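Local coordinates for protein ferredoxin CarAc (Pseudomonas resinovorans, PDB 7BUH) that carries electrons from the reductase CarAd to the terminal oxygenase CarAa in carbazole 1,9a-dioxygenase, using a Rieske [2Fe-2S] cluster, at residues I4-C9 against R20-V25; C9-M14 against G98-A103; Y33-Q38 against G56-D61; F39-D44 against F91-K96; G70-C75 against S82-P87. All blocks are in the same frame, centred on the assembly; numbering follows the deposited sequence. Where two conformers were deposited one is given.

Contact 1: I4-C9 against R20-V25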
# COMPACT_ATOMS: atom_id res chain seq x y z
N ILE A 4 0.28 7.74 14.37
CA ILE A 4 0.39 8.48 13.07
C ILE A 4 -0.63 7.95 12.06
O ILE A 4 -0.61 6.75 11.74
CB ILE A 4 1.81 8.44 12.45
CG1 ILE A 4 2.89 8.96 13.39
CG2 ILE A 4 1.83 9.19 11.13
CD1 ILE A 4 4.30 8.56 12.95
N TRP A 5 -1.46 8.85 11.53
CA TRP A 5 -2.45 8.58 10.45
C TRP A 5 -2.25 9.61 9.37
O TRP A 5 -2.06 10.80 9.71
CB TRP A 5 -3.85 8.60 11.04
CG TRP A 5 -4.08 7.44 11.95
CD1 TRP A 5 -3.93 7.35 13.31
CD2 TRP A 5 -4.50 6.15 11.51
NE1 TRP A 5 -4.20 6.07 13.73
CE2 TRP A 5 -4.55 5.31 12.64
CE3 TRP A 5 -4.79 5.62 10.24
CZ2 TRP A 5 -4.97 3.98 12.55
CZ3 TRP A 5 -5.18 4.30 10.15
CH2 TRP A 5 -5.26 3.50 11.29
N LEU A 6 -2.22 9.18 8.11
CA LEU A 6 -2.01 10.07 6.96
C LEU A 6 -3.32 10.21 6.19
O LEU A 6 -3.88 9.18 5.76
CB LEU A 6 -0.93 9.48 6.06
CG LEU A 6 0.41 9.20 6.73
CD1 LEU A 6 1.39 8.75 5.68
CD2 LEU A 6 0.95 10.43 7.49
N LYS A 7 -3.81 11.43 6.03
CA LYS A 7 -5.08 11.66 5.32
C LYS A 7 -4.79 11.49 3.83
O LYS A 7 -3.84 12.12 3.30
CB LYS A 7 -5.70 13.01 5.67
CG LYS A 7 -6.95 13.34 4.86
CD LYS A 7 -7.55 14.68 5.24
CE LYS A 7 -8.13 14.65 6.64
NZ LYS A 7 -8.64 15.98 7.08
N VAL A 8 -5.58 10.65 3.17
CA VAL A 8 -5.40 10.34 1.73
C VAL A 8 -6.39 11.15 0.91
O VAL A 8 -5.95 11.99 0.06
CB VAL A 8 -5.54 8.82 1.51
CG1 VAL A 8 -5.30 8.41 0.07
CG2 VAL A 8 -4.58 8.11 2.43
N CYS A 9 -7.68 10.91 1.09
CA CYS A 9 -8.73 11.53 0.25
C CYS A 9 -10.08 11.14 0.82
O CYS A 9 -10.10 10.31 1.70
CB CYS A 9 -8.67 11.04 -1.19
SG CYS A 9 -8.73 9.23 -1.34
N ARG A 20 -4.27 4.72 -4.97
CA ARG A 20 -3.70 6.07 -4.74
C ARG A 20 -2.33 5.89 -4.11
O ARG A 20 -2.22 5.14 -3.12
CB ARG A 20 -4.53 6.92 -3.77
CG ARG A 20 -5.78 7.54 -4.37
CD ARG A 20 -5.53 8.96 -4.86
NE ARG A 20 -6.74 9.79 -4.81
CZ ARG A 20 -7.83 9.57 -5.54
NH1 ARG A 20 -8.86 10.39 -5.46
NH2 ARG A 20 -7.89 8.56 -6.38
N ARG A 21 -1.34 6.61 -4.62
CA ARG A 21 -0.01 6.67 -3.98
C ARG A 21 -0.03 7.74 -2.91
O ARG A 21 -0.62 8.80 -3.11
CB ARG A 21 1.06 6.91 -5.03
CG ARG A 21 2.47 7.00 -4.48
CD ARG A 21 3.43 7.08 -5.64
NE ARG A 21 4.74 7.33 -5.13
CZ ARG A 21 5.79 7.54 -5.88
NH1 ARG A 21 5.66 7.53 -7.19
NH2 ARG A 21 6.95 7.78 -5.31
N VAL A 22 0.57 7.43 -1.78
CA VAL A 22 0.74 8.32 -0.61
C VAL A 22 2.24 8.54 -0.38
O VAL A 22 2.98 7.58 -0.04
CB VAL A 22 0.06 7.76 0.64
CG1 VAL A 22 0.32 8.67 1.82
CG2 VAL A 22 -1.43 7.53 0.41
N ASN A 23 2.70 9.78 -0.58
CA ASN A 23 4.14 10.08 -0.36
C ASN A 23 4.35 10.49 1.10
O ASN A 23 3.46 11.15 1.68
CB ASN A 23 4.62 11.12 -1.36
CG ASN A 23 4.42 10.66 -2.79
OD1 ASN A 23 5.16 9.80 -3.28
ND2 ASN A 23 3.38 11.17 -3.41
N ARG A 24 5.47 10.08 1.67
CA ARG A 24 5.86 10.39 3.07
C ARG A 24 7.24 11.06 3.06
O ARG A 24 8.24 10.41 2.69
CB ARG A 24 5.91 9.12 3.91
CG ARG A 24 4.58 8.37 3.96
CD ARG A 24 4.64 7.27 4.97
NE ARG A 24 5.48 6.19 4.48
CZ ARG A 24 6.02 5.23 5.23
NH1 ARG A 24 5.83 5.21 6.54
NH2 ARG A 24 6.76 4.29 4.68
N VAL A 25 7.27 12.33 3.44
CA VAL A 25 8.52 13.13 3.54
C VAL A 25 9.57 12.24 4.23
O VAL A 25 9.30 11.81 5.35
CB VAL A 25 8.27 14.46 4.27
CG1 VAL A 25 7.64 15.49 3.33
CG2 VAL A 25 7.42 14.29 5.53
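Arg20 packs against Val8 and Cys9, Val22 meets Val8 and Leu6, and Arg24 meets Leu6. Arg20 CB comes to 4.2 Å from Val8 CG1. CG and CD lead onward without a close partner of their own in segment 4-9. The chain bends at chi2 (-94°), which brings NE to the cysteine. NE passes 4.0 Å from Cys9 SG, which approaches the guanidinium obliquely. Beyond it, NH1 donates a hydrogen bond to the backbone O of Asp13.

The centre of the contact is apolar. Val22 CG2 presses on Val8 CG2 at 3.8 Å, and the two side chains cross at about a right angle. Val22 CG1, the other branch, meets Leu6 CD1 at 4.0 Å. The same Leu6 CD1 lies 3.6 Å from Arg24 CG and equally near Arg24 CD, so the leucine rests on the aliphatic part of an arginine. The polar end of Arg24 is held by the backbone O of Ala28.

Strands 5-10 and 18-24 are the two edge strands of the six-stranded antiparallel sheet. Their local axes pass 8.6 Å apart at 150°. The sheet curls until its edges face each other through side chains, much as in a barrel left unclosed. Behind them, Val8 also touches Val102 and Val22 touches Val32, on the strands next in the sheet.

Contact 2: C9-M14 against G98-A103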
# COMPACT_ATOMS: atom_id res chain seq x y z
N CYS A 9 -7.68 10.91 1.09
CA CYS A 9 -8.73 11.53 0.25
C CYS A 9 -10.08 11.14 0.82
O CYS A 9 -10.10 10.31 1.70
CB CYS A 9 -8.67 11.04 -1.19
SG CYS A 9 -8.73 9.23 -1.34
N ALA A 10 -11.15 11.70 0.30
CA ALA A 10 -12.52 11.22 0.57
C ALA A 10 -12.66 9.79 0.04
O ALA A 10 -12.19 9.53 -1.08
CB ALA A 10 -13.52 12.14 -0.07
N ALA A 11 -13.33 8.93 0.80
CA ALA A 11 -13.65 7.55 0.36
C ALA A 11 -14.37 7.59 -0.99
O ALA A 11 -14.02 6.78 -1.87
CB ALA A 11 -14.46 6.81 1.41
N SER A 12 -15.24 8.57 -1.21
CA SER A 12 -16.03 8.62 -2.47
C SER A 12 -15.17 9.04 -3.69
O SER A 12 -15.62 8.85 -4.84
CB SER A 12 -17.22 9.50 -2.26
OG SER A 12 -16.83 10.80 -1.88
N ASP A 13 -13.97 9.57 -3.44
CA ASP A 13 -12.96 9.97 -4.46
C ASP A 13 -12.27 8.73 -5.04
O ASP A 13 -11.60 8.87 -6.05
CB ASP A 13 -11.86 10.85 -3.86
CG ASP A 13 -12.27 12.29 -3.59
OD1 ASP A 13 -13.22 12.73 -4.25
OD2 ASP A 13 -11.60 12.96 -2.73
N MET A 14 -12.39 7.57 -4.40
CA MET A 14 -11.79 6.32 -4.93
C MET A 14 -12.89 5.40 -5.45
O MET A 14 -13.76 4.97 -4.66
CB MET A 14 -10.96 5.62 -3.86
CG MET A 14 -9.71 6.38 -3.49
SD MET A 14 -8.58 5.37 -2.47
CE MET A 14 -8.00 4.14 -3.65
N GLY A 98 -15.71 9.70 6.60
CA GLY A 98 -15.80 9.58 5.13
C GLY A 98 -14.48 9.90 4.43
O GLY A 98 -14.44 9.99 3.15
N GLU A 99 -13.41 10.00 5.21
CA GLU A 99 -12.07 10.26 4.67
C GLU A 99 -11.17 9.07 4.95
O GLU A 99 -11.19 8.57 6.08
CB GLU A 99 -11.57 11.58 5.26
CG GLU A 99 -12.25 12.76 4.57
CD GLU A 99 -11.36 13.94 4.25
OE1 GLU A 99 -11.33 14.87 5.07
OE2 GLU A 99 -10.75 13.95 3.15
N VAL A 100 -10.37 8.71 3.96
CA VAL A 100 -9.44 7.54 4.04
C VAL A 100 -8.14 8.00 4.70
O VAL A 100 -7.54 9.02 4.25
CB VAL A 100 -9.17 6.98 2.63
CG1 VAL A 100 -8.18 5.84 2.73
CG2 VAL A 100 -10.48 6.56 1.97
N TYR A 101 -7.74 7.30 5.74
CA TYR A 101 -6.44 7.49 6.41
C TYR A 101 -5.65 6.20 6.38
O TYR A 101 -6.20 5.12 6.69
CB TYR A 101 -6.64 7.90 7.87
CG TYR A 101 -7.26 9.26 8.03
CD1 TYR A 101 -8.62 9.43 7.85
CD2 TYR A 101 -6.52 10.35 8.45
CE1 TYR A 101 -9.23 10.67 7.99
CE2 TYR A 101 -7.11 11.61 8.61
CZ TYR A 101 -8.48 11.76 8.40
OH TYR A 101 -9.13 12.96 8.57
N VAL A 102 -4.36 6.33 6.11
CA VAL A 102 -3.44 5.18 6.22
C VAL A 102 -2.49 5.40 7.39
O VAL A 102 -1.99 6.50 7.57
CB VAL A 102 -2.74 4.89 4.87
CG1 VAL A 102 -1.89 6.03 4.34
CG2 VAL A 102 -1.91 3.63 4.98
N ALA A 103 -2.27 4.36 8.18
CA ALA A 103 -1.33 4.40 9.31
C ALA A 103 0.05 4.75 8.75
O ALA A 103 0.38 4.35 7.57
CB ALA A 103 -1.34 3.11 10.06
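Val100 turns CG1 anti to its own N (chi1 177°), which leaves CG2 beside that N and against Ala11. CG2 sits 3.7 Å from Ala11 CA and 4.0 Å from Ala11 CB. In Glu99 a bend at chi2 (-139°) brings the carboxylate back alongside the partner strand, with OE2 3.7 Å from Ala10 N.

Two backbone bonds hold the segments. Val100 N donates to Cys9 O at 2.8 Å. Ala11 N donates to Gly98 O, also at 2.8 Å. Gly98 O receives a longer CA-H contact from Ala10 CA at 3.4 Å as well. Past Ala10 the chain leaves the strand in a short 3-10 turn, where Asp13 N bonds to Ala10 O. Asp13 OD2 adds a weak bond from Ala10 N.

Val8 N bonds to Val100 O, while Cys9 O accepts from Val100 N. Two residues thus face one, consistent with a classic beta bulge. Strand 99-103 lies between edge strand 5-10 and strand 90-96. Val100 also touches Val93, Phe39 and Val32, reaching across the inside of the curved sheet.

Contact 3: Y33-Q38 against G56-D61. With NA (sodium ion), chain C; EDO (1,2-ethanediol), chain D.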
# COMPACT_ATOMS: atom_id res chain seq x y z
N TYR A 33 -5.38 0.95 -1.69
CA TYR A 33 -6.20 0.23 -2.69
C TYR A 33 -7.64 0.21 -2.21
O TYR A 33 -7.83 -0.03 -1.02
CB TYR A 33 -5.74 -1.22 -2.85
CG TYR A 33 -4.26 -1.42 -2.98
CD1 TYR A 33 -3.44 -1.58 -1.87
CD2 TYR A 33 -3.67 -1.49 -4.22
CE1 TYR A 33 -2.08 -1.80 -1.98
CE2 TYR A 33 -2.31 -1.71 -4.35
CZ TYR A 33 -1.50 -1.86 -3.24
OH TYR A 33 -0.17 -2.11 -3.41
N ARG A 34 -8.59 0.51 -3.10
CA ARG A 34 -10.02 0.28 -2.82
C ARG A 34 -10.39 -1.00 -3.58
O ARG A 34 -10.35 -0.99 -4.83
CB ARG A 34 -10.91 1.44 -3.25
CG ARG A 34 -12.36 1.18 -2.86
CD ARG A 34 -13.33 2.29 -3.22
NE ARG A 34 -14.67 1.93 -2.81
CZ ARG A 34 -15.61 2.79 -2.40
NH1 ARG A 34 -15.34 4.07 -2.24
NH2 ARG A 34 -16.80 2.32 -2.04
N VAL A 35 -10.67 -2.06 -2.83
CA VAL A 35 -11.11 -3.35 -3.40
C VAL A 35 -12.58 -3.46 -3.05
O VAL A 35 -12.88 -3.65 -1.85
CB VAL A 35 -10.25 -4.51 -2.87
CG1 VAL A 35 -10.73 -5.84 -3.40
CG2 VAL A 35 -8.78 -4.26 -3.22
N GLY A 36 -13.45 -3.25 -4.05
CA GLY A 36 -14.91 -3.14 -3.83
C GLY A 36 -15.18 -2.04 -2.82
O GLY A 36 -14.83 -0.89 -3.15
N ASP A 37 -15.65 -2.37 -1.62
CA ASP A 37 -15.96 -1.35 -0.58
C ASP A 37 -15.05 -1.51 0.63
O ASP A 37 -15.47 -1.17 1.72
CB ASP A 37 -17.43 -1.44 -0.14
CG ASP A 37 -18.38 -1.16 -1.29
OD1 ASP A 37 -18.08 -0.22 -2.09
OD2 ASP A 37 -19.39 -1.89 -1.40
N GLN A 38 -13.81 -2.00 0.43
CA GLN A 38 -12.82 -2.14 1.50
C GLN A 38 -11.53 -1.48 1.01
O GLN A 38 -11.32 -1.38 -0.20
CB GLN A 38 -12.59 -3.59 1.93
CG GLN A 38 -13.85 -4.27 2.44
CD GLN A 38 -13.65 -5.76 2.60
OE1 GLN A 38 -12.64 -6.33 2.19
NE2 GLN A 38 -14.62 -6.42 3.22
N GLY A 56 0.09 0.08 -11.28
CA GLY A 56 -0.34 -1.25 -11.71
C GLY A 56 -1.84 -1.39 -11.87
O GLY A 56 -2.55 -0.38 -12.08
N THR A 57 -2.30 -2.63 -11.84
CA THR A 57 -3.68 -3.05 -12.13
C THR A 57 -4.14 -3.95 -11.00
O THR A 57 -3.45 -4.95 -10.73
CB THR A 57 -3.73 -3.82 -13.46
OG1 THR A 57 -3.21 -2.91 -14.45
CG2 THR A 57 -5.13 -4.29 -13.79
N LEU A 58 -5.30 -3.66 -10.41
CA LEU A 58 -5.92 -4.61 -9.46
C LEU A 58 -6.72 -5.67 -10.21
O LEU A 58 -7.44 -5.36 -11.17
CB LEU A 58 -6.84 -3.85 -8.50
CG LEU A 58 -6.12 -3.13 -7.37
CD1 LEU A 58 -7.04 -2.10 -6.73
CD2 LEU A 58 -5.61 -4.14 -6.33
N ASP A 59 -6.63 -6.90 -9.73
CA ASP A 59 -7.44 -8.04 -10.18
C ASP A 59 -8.02 -8.62 -8.90
O ASP A 59 -7.30 -9.37 -8.21
CB ASP A 59 -6.58 -9.00 -10.99
CG ASP A 59 -7.35 -10.12 -11.67
OD1 ASP A 59 -8.47 -10.45 -11.21
OD2 ASP A 59 -6.80 -10.64 -12.68
N GLY A 60 -9.21 -8.16 -8.52
CA GLY A 60 -9.78 -8.39 -7.18
C GLY A 60 -8.85 -7.86 -6.09
O GLY A 60 -8.59 -6.64 -6.10
N ASP A 61 -8.39 -8.71 -5.18
CA ASP A 61 -7.52 -8.28 -4.05
C ASP A 61 -6.05 -8.48 -4.43
O ASP A 61 -5.24 -8.43 -3.54
CB ASP A 61 -7.88 -9.01 -2.75
CG ASP A 61 -8.17 -10.48 -2.96
OD1 ASP A 61 -7.54 -11.06 -3.90
OD2 ASP A 61 -9.08 -11.04 -2.24
NA NA C . -5.08 -10.29 -14.25
C1 EDO D . -11.06 -6.10 -9.78
O1 EDO D . -11.06 -7.35 -10.44
C2 EDO D . -10.36 -5.05 -10.54
O2 EDO D . -10.22 -3.85 -9.83
O HOH W 1 -5.98 -7.90 -14.80
O HOH W 2 -3.60 -9.35 -15.81
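Leu58 lays its two methyls against Tyr33 and the backbone behind it. CD2 comes to 3.9 Å from Tyr33 CD2, approaching the ring obliquely. CD1 lies beside the neighbouring peptide, 4.0 Å from Arg34 O. The leucine has CG anti to its carbonyl carbon (chi1 -79°), which carries this branch point toward the tyrosine strand. Val35 continues the patch. Its CG1 rests 3.5 Å from Gly60 O and also borders Asp61 CA. The hydroxyl of Tyr33 reaches past the contact to a hydrogen bond with Thr42 OG1.

This is where the two sheets of the Rieske fold meet. Strand 27-35 belongs to the six-stranded sheet, and strand 57-59 is an edge of the small sheet of the cluster-binding part. Val74, from the same part, touches Tyr33, Val35 and Leu58.

After Val35 the chain reverses in a type II' turn ending at Gln38. Arg34 braces this turn with the edge of its guanidinium. NE donates to Gly36 O at 2.8 Å, and NH2 forms a salt bridge with Asp37 OD1 at the same length, both partners lying in the guanidinium plane. On the other segment, Asp59 OD2 binds a sodium ion at 2.4 Å, together with two waters and Glu64. Gly60 N donates to O1 of a 1,2-ethanediol at 2.8 Å, a molecule probably from the crystallisation liquor.

Contact 4: F39-D44 against F91-K96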
# COMPACT_ATOMS: atom_id res chain seq x y z
N PHE A 39 -10.76 -1.01 1.96
CA PHE A 39 -9.49 -0.27 1.74
C PHE A 39 -8.34 -1.04 2.38
O PHE A 39 -8.49 -1.50 3.52
CB PHE A 39 -9.59 1.15 2.30
CG PHE A 39 -10.60 2.00 1.59
CD1 PHE A 39 -11.93 2.00 1.99
CD2 PHE A 39 -10.21 2.77 0.50
CE1 PHE A 39 -12.86 2.80 1.32
CE2 PHE A 39 -11.13 3.59 -0.15
CZ PHE A 39 -12.45 3.57 0.25
N TYR A 40 -7.21 -1.12 1.67
CA TYR A 40 -5.97 -1.80 2.13
C TYR A 40 -4.80 -0.90 1.73
O TYR A 40 -4.96 -0.01 0.85
CB TYR A 40 -5.86 -3.20 1.52
CG TYR A 40 -7.01 -4.07 1.95
CD1 TYR A 40 -7.02 -4.64 3.22
CD2 TYR A 40 -8.14 -4.21 1.15
CE1 TYR A 40 -8.11 -5.38 3.67
CE2 TYR A 40 -9.22 -4.96 1.58
CZ TYR A 40 -9.21 -5.55 2.84
OH TYR A 40 -10.29 -6.24 3.29
N ALA A 41 -3.66 -1.10 2.36
CA ALA A 41 -2.45 -0.33 2.03
C ALA A 41 -1.23 -1.22 2.15
O ALA A 41 -1.17 -2.05 3.07
CB ALA A 41 -2.33 0.88 2.92
N THR A 42 -0.28 -1.00 1.27
CA THR A 42 1.06 -1.62 1.36
C THR A 42 2.11 -0.55 1.09
O THR A 42 1.75 0.55 0.70
CB THR A 42 1.19 -2.75 0.32
OG1 THR A 42 1.12 -2.23 -1.02
CG2 THR A 42 0.14 -3.83 0.46
N GLU A 43 3.39 -0.91 1.19
CA GLU A 43 4.46 -0.19 0.50
C GLU A 43 4.05 -0.06 -0.98
O GLU A 43 3.46 -1.01 -1.55
CB GLU A 43 5.79 -0.94 0.61
CG GLU A 43 6.36 -0.89 2.00
CD GLU A 43 7.30 -2.04 2.38
OE1 GLU A 43 7.57 -3.00 1.56
OE2 GLU A 43 7.76 -1.98 3.56
N ASP A 44 4.34 1.08 -1.59
CA ASP A 44 4.08 1.29 -3.04
C ASP A 44 5.14 0.60 -3.89
O ASP A 44 4.85 0.26 -5.08
CB ASP A 44 4.09 2.79 -3.35
CG ASP A 44 3.79 3.09 -4.81
OD1 ASP A 44 2.68 2.75 -5.25
OD2 ASP A 44 4.67 3.69 -5.47
N PHE A 91 0.01 -1.81 5.85
CA PHE A 91 -0.37 -0.65 6.71
C PHE A 91 -1.87 -0.67 6.91
O PHE A 91 -2.59 -0.80 5.93
CB PHE A 91 0.11 0.67 6.10
CG PHE A 91 1.60 0.76 5.96
CD1 PHE A 91 2.28 -0.04 5.05
CD2 PHE A 91 2.35 1.56 6.81
CE1 PHE A 91 3.67 0.00 4.95
CE2 PHE A 91 3.73 1.59 6.72
CZ PHE A 91 4.39 0.82 5.78
N GLU A 92 -2.32 -0.49 8.15
CA GLU A 92 -3.75 -0.29 8.49
C GLU A 92 -4.35 0.93 7.76
O GLU A 92 -3.66 1.96 7.58
CB GLU A 92 -3.91 -0.12 10.01
CG GLU A 92 -5.36 -0.20 10.46
CD GLU A 92 -5.54 -0.19 11.98
OE1 GLU A 92 -4.52 -0.35 12.70
OE2 GLU A 92 -6.70 -0.02 12.44
N VAL A 93 -5.60 0.79 7.32
CA VAL A 93 -6.39 1.87 6.66
C VAL A 93 -7.69 2.03 7.42
O VAL A 93 -8.36 1.01 7.65
CB VAL A 93 -6.69 1.58 5.18
CG1 VAL A 93 -7.49 2.74 4.57
CG2 VAL A 93 -5.41 1.34 4.38
N GLU A 94 -8.02 3.26 7.84
CA GLU A 94 -9.31 3.57 8.53
C GLU A 94 -10.02 4.65 7.72
O GLU A 94 -9.36 5.64 7.38
CB GLU A 94 -9.08 4.03 9.97
CG GLU A 94 -8.83 2.87 10.95
CD GLU A 94 -8.48 3.19 12.41
OE1 GLU A 94 -8.12 2.23 13.15
OE2 GLU A 94 -8.55 4.38 12.84
N VAL A 95 -11.32 4.50 7.48
CA VAL A 95 -12.18 5.60 6.98
C VAL A 95 -12.74 6.33 8.21
O VAL A 95 -13.34 5.68 9.04
CB VAL A 95 -13.29 5.11 6.05
CG1 VAL A 95 -14.05 6.28 5.43
CG2 VAL A 95 -12.74 4.18 4.98
N LYS A 96 -12.43 7.61 8.35
CA LYS A 96 -12.84 8.44 9.50
C LYS A 96 -13.60 9.65 8.94
O LYS A 96 -13.03 10.42 8.12
CB LYS A 96 -11.62 8.85 10.33
CG LYS A 96 -10.63 7.78 10.77
CD LYS A 96 -9.28 8.40 11.21
CE LYS A 96 -8.03 7.52 11.20
NZ LYS A 96 -7.84 6.72 12.43
O HOH W 3 -6.74 -1.88 6.06
O HOH W 4 -4.26 -2.61 5.04
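Ala41 and Phe91 join two neighbouring antiparallel strands, 38-43 and 90-96, in the six-stranded sheet of the Rieske fold. Phe91 N donates to Ala41 O at 3.0 Å. The bond is straight, but the donor stands 50° out of the carbonyl plane. The other half of this pair is closed by a water, which takes the hydrogen of Ala41 N and donates to Phe91 O at 2.6 Å. The strands splay, their local axes at 137°. Further along, a second water donates to Phe39 O and accepts from Val93 N.

Side chains close the rest of the gap. Val93 CG2 sits 3.4 Å from Ala41 CB, tighter than a usual carbon contact. Val93 CG1 meets Phe39 CB at 3.5 Å, since chi1 near 180° spreads the two methyls over both residues. Beyond it, Val95 CG2 touches Phe39 CD1 at 3.8 Å, obliquely to the ring.

At the other end the Phe91 ring has Ala41 O at its edge. Its CE1 lies 3.9 Å from Glu43 N and 4.1 Å from Glu43 CG. Leu30 and Val102 also touch this phenylalanine. With an alanine here the ring is gone, and Glu43 CG, Leu30 and Val102 would probably be left facing a gap. The carboxylate of Glu43 is tied by OE1 to Gly89 N. The two waters satisfy backbone N and O atoms that the splayed strands do not pair directly, which keeps the two strands joined where they draw apart.

Contact 5: G70-C75 against S82-P87. With FES (Fe2/s2 (inorganic) cluster), chain B.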
# COMPACT_ATOMS: atom_id res chain seq x y z
N GLY A 70 4.82 -9.31 -11.87
CA GLY A 70 4.71 -9.90 -10.53
C GLY A 70 3.43 -9.39 -9.87
O GLY A 70 2.76 -8.50 -10.44
N ALA A 71 3.06 -9.93 -8.73
CA ALA A 71 1.81 -9.51 -8.08
C ALA A 71 1.86 -9.83 -6.59
O ALA A 71 2.69 -10.67 -6.18
CB ALA A 71 0.61 -10.14 -8.74
N PHE A 72 1.03 -9.12 -5.82
CA PHE A 72 0.92 -9.26 -4.36
C PHE A 72 -0.54 -9.27 -3.98
O PHE A 72 -1.32 -8.53 -4.62
CB PHE A 72 1.59 -8.10 -3.62
CG PHE A 72 3.05 -7.98 -3.90
CD1 PHE A 72 3.99 -8.65 -3.11
CD2 PHE A 72 3.51 -7.20 -4.95
CE1 PHE A 72 5.34 -8.50 -3.37
CE2 PHE A 72 4.85 -7.08 -5.21
CZ PHE A 72 5.77 -7.73 -4.42
N ASN A 73 -0.89 -10.01 -2.93
CA ASN A 73 -2.22 -9.87 -2.28
C ASN A 73 -2.18 -8.55 -1.50
O ASN A 73 -1.27 -8.41 -0.68
CB ASN A 73 -2.52 -11.06 -1.38
CG ASN A 73 -3.93 -10.97 -0.83
OD1 ASN A 73 -4.21 -10.15 0.03
ND2 ASN A 73 -4.81 -11.83 -1.30
N VAL A 74 -3.09 -7.60 -1.74
CA VAL A 74 -3.05 -6.26 -1.07
C VAL A 74 -3.42 -6.34 0.42
O VAL A 74 -3.05 -5.42 1.20
CB VAL A 74 -3.90 -5.22 -1.82
CG1 VAL A 74 -3.41 -5.02 -3.26
CG2 VAL A 74 -5.37 -5.54 -1.80
N CYS A 75 -4.15 -7.38 0.82
CA CYS A 75 -4.62 -7.62 2.21
C CYS A 75 -3.46 -8.15 3.07
O CYS A 75 -3.34 -7.76 4.25
CB CYS A 75 -5.74 -8.66 2.20
SG CYS A 75 -7.16 -8.20 1.17
N SER A 82 4.96 -14.70 -9.60
CA SER A 82 6.39 -14.51 -9.96
C SER A 82 6.49 -13.28 -10.85
O SER A 82 5.58 -12.99 -11.64
CB SER A 82 6.96 -15.71 -10.66
OG SER A 82 6.32 -15.85 -11.92
N PRO A 83 7.62 -12.54 -10.82
CA PRO A 83 8.84 -12.94 -10.09
C PRO A 83 8.99 -12.47 -8.64
O PRO A 83 10.06 -12.57 -8.08
CB PRO A 83 9.90 -12.29 -10.98
CG PRO A 83 9.27 -11.02 -11.44
CD PRO A 83 7.81 -11.35 -11.66
N CYS A 84 7.91 -11.99 -8.04
CA CYS A 84 7.92 -11.45 -6.66
C CYS A 84 8.05 -12.57 -5.63
O CYS A 84 7.34 -13.59 -5.76
CB CYS A 84 6.66 -10.65 -6.40
SG CYS A 84 6.61 -9.19 -7.47
N THR A 85 8.96 -12.40 -4.67
CA THR A 85 9.27 -13.37 -3.59
C THR A 85 9.30 -12.69 -2.23
O THR A 85 9.10 -13.39 -1.22
CB THR A 85 10.58 -14.12 -3.88
OG1 THR A 85 11.67 -13.21 -3.73
CG2 THR A 85 10.58 -14.75 -5.25
N VAL A 86 9.60 -11.38 -2.18
CA VAL A 86 9.72 -10.66 -0.90
C VAL A 86 8.39 -9.97 -0.58
O VAL A 86 7.94 -9.14 -1.36
CB VAL A 86 10.86 -9.63 -0.91
CG1 VAL A 86 10.89 -8.87 0.40
CG2 VAL A 86 12.20 -10.29 -1.21
N PRO A 87 7.72 -10.30 0.55
CA PRO A 87 6.46 -9.66 0.91
C PRO A 87 6.58 -8.14 1.15
O PRO A 87 7.65 -7.64 1.52
CB PRO A 87 6.03 -10.34 2.22
CG PRO A 87 6.85 -11.60 2.29
CD PRO A 87 8.15 -11.27 1.58
FE1 FES B . 9.55 -6.75 -11.10
FE2 FES B . 7.52 -5.55 -9.84
S1 FES B . 9.43 -4.60 -10.46
S2 FES B . 7.56 -7.60 -10.70
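The Phe72 ring has the sulfur of Cys84 set obliquely to it and the carbonyl oxygen of Val86 at its edge. SG lies 4.2 Å from the ring centroid, 45° off the normal, and 3.5 Å from Phe72 CZ. This is a sulfur-aromatic contact. Val86 O stands near the ring plane, 3.3 Å from Phe72 CE1. The same oxygen accepts a hydrogen bond from Thr47 OG1. Phe72 reaches both partners with CG beside its own N (chi1 -61°). Were Phe72 replaced by an alanine, no ring would back Cys84 SG, and that side chain would probably be freer to turn.

Segment 82-87 probably corresponds to the proline loop of Rieske proteins. Pro83 follows a cis peptide bond, and its CD lies 3.6 Å from Gly70 CA. A CB on Gly70 would fall about 2.3 Å from Cys84 SG, a clash, which rules out a side chain there. Both segments line the [2Fe-2S] pocket. Gly70 N is 3.4 Å from the bridging sulfide S2, and Cys84 SG is 3.7 Å from it. The irons are bound by Cys46, His48, Cys65 and His68, and Pro83 packs against His48. Farther from the cluster, Asn73 OD1 accepts from Cys75 N in an Asx turn.

Contacts 1, 2 and 4 all lie in the six-stranded sheet, their centres about 9 to 10 Å apart. Contacts 1 and 2 share Cys9 and strand 5-10, and their segments alternate along the chain. Contact 3 uses the same sheet through strand 27-35 but crosses to the small sheet. Contact 5 sits at the cluster, its centre about 22 Å from that of contact 1 and about 24 Å from that of contact 2. In contact 2 the first and last strands pair in the large sheet. Contact 4 brings together the strands that flank, in sequence, the cluster-binding insertion holding contact 5. Val74 of segment 70-75 touches contacts 3 and 4, linking the electron-carrying end to that sheet.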